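Local coordinates for 3-keto-5-aminohexanoate cleavage protein (Burkholderia xenovorans LB400, PDB 3E02) that probably cleaves beta-keto acids such as 3-keto-5-aminohexanoate, using a zinc ion bound in a TIM-barrel fold, at residues Q63-M69 against A100-A105. Residues are numbered along the deposited sequence; the frame is centred on the assembly and turned at random.
Sequences QDPDLFM and APARAA
Pro101 sets its CB over one face of the Phe68 ring, a proline–aromatic CH-pi contact in which Pro101 CB stands 3.8 Å from the centroid of the Phe68 ring, 18° off the normal. This CB is offset toward the rim carrying CD1 and CE1, and Pro101 CG comes within 3.5 Å of Phe68 CE1. With its CG anti to the carbonyl carbon (chi1 -78°), Phe68 swings its ring toward helix 95-105, where Ile85 of strand 82-85 touches both partners. Gln63 crosses the same proline at about a right angle, its backbone O 3.3 Å from Pro101 CG; the bend at chi2 (-71°) folds the amide back there, and NE2 donates to Thr86 O. Farther out, apolar side chains meet. Pro65 CG rests 3.8 Å from Ala100 CB, and its CB faces Ala104 CB one turn on. The selenomethionine Met69 reaches across with its terminal methyl, CE lying 3.8 Å from Ala105 CB. No hydrogen bond joins the segments; the closest CA atoms belong to the two prolines, Pro65 CA and Pro101 CA being 4.6 Å apart. Here a short helix, N-capped by Asp64, packs on a longer one outside the parallel strands of a TIM barrel, with Phe68 near the zinc ligand His52.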
ATOM      1  N   GLN A  63      16.403 -20.885  30.065  1.00 39.28           N
ATOM      2  CA  GLN A  63      15.616 -21.926  29.379  1.00 40.10           C
ATOM      3  C   GLN A  63      15.784 -23.282  30.083  1.00 40.01           C
ATOM      4  O   GLN A  63      15.688 -24.327  29.455  1.00 40.93           O
ATOM      5  CB  GLN A  63      15.958 -22.000  27.880  1.00 40.55           C
ATOM      6  CG  GLN A  63      15.320 -20.924  26.986  1.00 41.62           C
ATOM      7  CD  GLN A  63      13.823 -21.088  26.795  1.00 43.70           C
ATOM      8  OE1 GLN A  63      13.034 -20.742  27.680  1.00 42.38           O
ATOM      9  NE2 GLN A  63      13.418 -21.578  25.624  1.00 41.08           N
ATOM     10  N   ASP A  64      15.971 -23.252  31.404  1.00 39.43           N
ATOM     11  CA  ASP A  64      16.089 -24.448  32.205  1.00 39.23           C
ATOM     12  C   ASP A  64      14.676 -25.049  32.302  1.00 39.29           C
ATOM     13  O   ASP A  64      13.790 -24.401  32.867  1.00 39.13           O
ATOM     14  CB  ASP A  64      16.620 -24.091  33.606  1.00 39.35           C
ATOM     15  CG  ASP A  64      16.850 -25.299  34.492  1.00 41.01           C
ATOM     16  OD1 ASP A  64      16.582 -26.454  34.086  1.00 38.89           O
ATOM     17  OD2 ASP A  64      17.320 -25.082  35.627  1.00 45.79           O
ATOM     18  N   PRO A  65      14.459 -26.275  31.763  1.00 39.49           N
ATOM     19  CA  PRO A  65      13.129 -26.905  31.886  1.00 39.38           C
ATOM     20  C   PRO A  65      12.633 -27.068  33.332  1.00 39.33           C
ATOM     21  O   PRO A  65      11.428 -27.030  33.556  1.00 39.69           O
ATOM     22  CB  PRO A  65      13.326 -28.280  31.225  1.00 40.22           C
ATOM     23  CG  PRO A  65      14.502 -28.120  30.352  1.00 40.12           C
ATOM     24  CD  PRO A  65      15.398 -27.172  31.056  1.00 40.18           C
ATOM     25  N   ASP A  66      13.547 -27.244  34.294  1.00 38.83           N
ATOM     26  CA  ASP A  66      13.179 -27.351  35.716  1.00 39.15           C
ATOM     27  C   ASP A  66      12.450 -26.110  36.242  1.00 38.63           C
ATOM     28  O   ASP A  66      11.557 -26.251  37.083  1.00 39.04           O
ATOM     29  CB  ASP A  66      14.406 -27.639  36.606  1.00 39.14           C
ATOM     30  CG  ASP A  66      15.052 -29.006  36.328  1.00 43.95           C
ATOM     31  OD1 ASP A  66      14.439 -29.873  35.654  1.00 44.35           O
ATOM     32  OD2 ASP A  66      16.191 -29.210  36.807  1.00 47.89           O
ATOM     33  N   LEU A  67      12.838 -24.917  35.769  1.00 38.91           N
ATOM     34  CA  LEU A  67      12.152 -23.664  36.132  1.00 38.64           C
ATOM     35  C   LEU A  67      10.755 -23.634  35.524  1.00 37.82           C
ATOM     36  O   LEU A  67       9.809 -23.224  36.197  1.00 37.43           O
ATOM     37  CB  LEU A  67      12.940 -22.411  35.701  1.00 39.09           C
ATOM     38  CG  LEU A  67      14.177 -22.082  36.527  1.00 39.73           C
ATOM     39  CD1 LEU A  67      14.933 -20.927  35.890  1.00 39.43           C
ATOM     40  CD2 LEU A  67      13.777 -21.764  37.979  1.00 37.28           C
ATOM     41  N   PHE A  68      10.633 -24.059  34.261  1.00 36.90           N
ATOM     42  CA  PHE A  68       9.319 -24.192  33.610  1.00 37.22           C
ATOM     43  C   PHE A  68       8.394 -25.145  34.375  1.00 37.27           C
ATOM     44  O   PHE A  68       7.216 -24.840  34.565  1.00 36.96           O
ATOM     45  CB  PHE A  68       9.442 -24.615  32.145  1.00 36.79           C
ATOM     46  CG  PHE A  68       9.817 -23.499  31.227  1.00 35.21           C
ATOM     47  CD1 PHE A  68      11.146 -23.161  31.019  1.00 34.75           C
ATOM     48  CD2 PHE A  68       8.828 -22.777  30.557  1.00 37.51           C
ATOM     49  CE1 PHE A  68      11.498 -22.112  30.148  1.00 35.73           C
ATOM     50  CE2 PHE A  68       9.160 -21.738  29.692  1.00 35.31           C
ATOM     51  CZ  PHE A  68      10.500 -21.401  29.487  1.00 34.34           C
HETATM   52  N   MSE A  69       8.939 -26.261  34.873  1.00 38.77           N
HETATM   53  CA  MSE A  69       8.151 -27.213  35.683  1.00 38.85           C
HETATM   54  C   MSE A  69       7.720 -26.683  37.051  1.00 39.23           C
HETATM   55  O   MSE A  69       6.897 -27.326  37.709  1.00 38.83           O
HETATM   56  CB  MSE A  69       8.852 -28.573  35.792  1.00 40.14           C
HETATM   57  CG  MSE A  69       8.979 -29.262  34.447  1.00 41.88           C
HETATM   58 SE   MSE A  69       7.254 -29.440  33.505  0.75 48.54          SE
HETATM   59  CE  MSE A  69       7.960 -29.593  31.752  1.00 43.30           C
ATOM     60  N   ALA A 100      14.983 -26.932  24.648  1.00 35.46           N
ATOM     61  CA  ALA A 100      14.828 -27.795  25.840  1.00 35.95           C
ATOM     62  C   ALA A 100      13.464 -27.743  26.552  1.00 35.11           C
ATOM     63  O   ALA A 100      12.880 -28.804  26.777  1.00 36.14           O
ATOM     64  CB  ALA A 100      15.969 -27.569  26.836  1.00 36.27           C
ATOM     65  N   PRO A 101      12.956 -26.542  26.910  1.00 34.90           N
ATOM     66  CA  PRO A 101      11.650 -26.465  27.579  1.00 35.09           C
ATOM     67  C   PRO A 101      10.479 -27.068  26.785  1.00 34.33           C
ATOM     68  O   PRO A 101       9.751 -27.885  27.327  1.00 33.61           O
ATOM     69  CB  PRO A 101      11.470 -24.968  27.806  1.00 36.53           C
ATOM     70  CG  PRO A 101      12.829 -24.444  27.873  1.00 36.29           C
ATOM     71  CD  PRO A 101      13.561 -25.198  26.818  1.00 35.25           C
ATOM     72  N   ALA A 102      10.339 -26.697  25.513  1.00 34.18           N
ATOM     73  CA  ALA A 102       9.283 -27.241  24.638  1.00 34.52           C
ATOM     74  C   ALA A 102       9.423 -28.749  24.458  1.00 35.40           C
ATOM     75  O   ALA A 102       8.403 -29.451  24.417  1.00 34.37           O
ATOM     76  CB  ALA A 102       9.269 -26.532  23.262  1.00 33.82           C
ATOM     77  N   ARG A 103      10.665 -29.238  24.336  1.00 37.24           N
ATOM     78  CA  ARG A 103      10.906 -30.675  24.206  0.50 38.06           C
ATOM     79  C   ARG A 103      10.498 -31.427  25.468  1.00 38.18           C
ATOM     80  O   ARG A 103       9.910 -32.501  25.376  1.00 37.97           O
ATOM     81  CB  ARG A 103      12.362 -31.007  23.844  0.50 38.95           C
ATOM     82  CG  ARG A 103      12.749 -30.577  22.431  0.50 42.97           C
ATOM     83  CD  ARG A 103      13.500 -31.671  21.692  0.50 47.92           C
ATOM     84  NE  ARG A 103      14.767 -32.047  22.321  0.50 48.26           N
ATOM     85  CZ  ARG A 103      15.970 -31.515  22.066  0.50 50.54           C
ATOM     86  NH1 ARG A 103      16.148 -30.511  21.196  0.50 45.49           N
ATOM     87  NH2 ARG A 103      17.036 -31.989  22.721  0.50 53.34           N
ATOM     88  N   ALA A 104      10.796 -30.856  26.638  1.00 37.48           N
ATOM     89  CA  ALA A 104      10.420 -31.477  27.917  1.00 37.96           C
ATOM     90  C   ALA A 104       8.907 -31.406  28.175  1.00 37.63           C
ATOM     91  O   ALA A 104       8.281 -32.405  28.534  1.00 38.49           O
ATOM     92  CB  ALA A 104      11.176 -30.832  29.086  1.00 37.58           C
ATOM     93  N   ALA A 105       8.332 -30.228  27.964  1.00 36.43           N
ATOM     94  CA  ALA A 105       6.911 -29.971  28.245  1.00 35.69           C
ATOM     95  C   ALA A 105       5.885 -30.537  27.258  1.00 35.34           C
ATOM     96  O   ALA A 105       4.735 -30.755  27.644  1.00 35.44           O
ATOM     97  CB  ALA A 105       6.694 -28.483  28.354  1.00 35.04           C
TER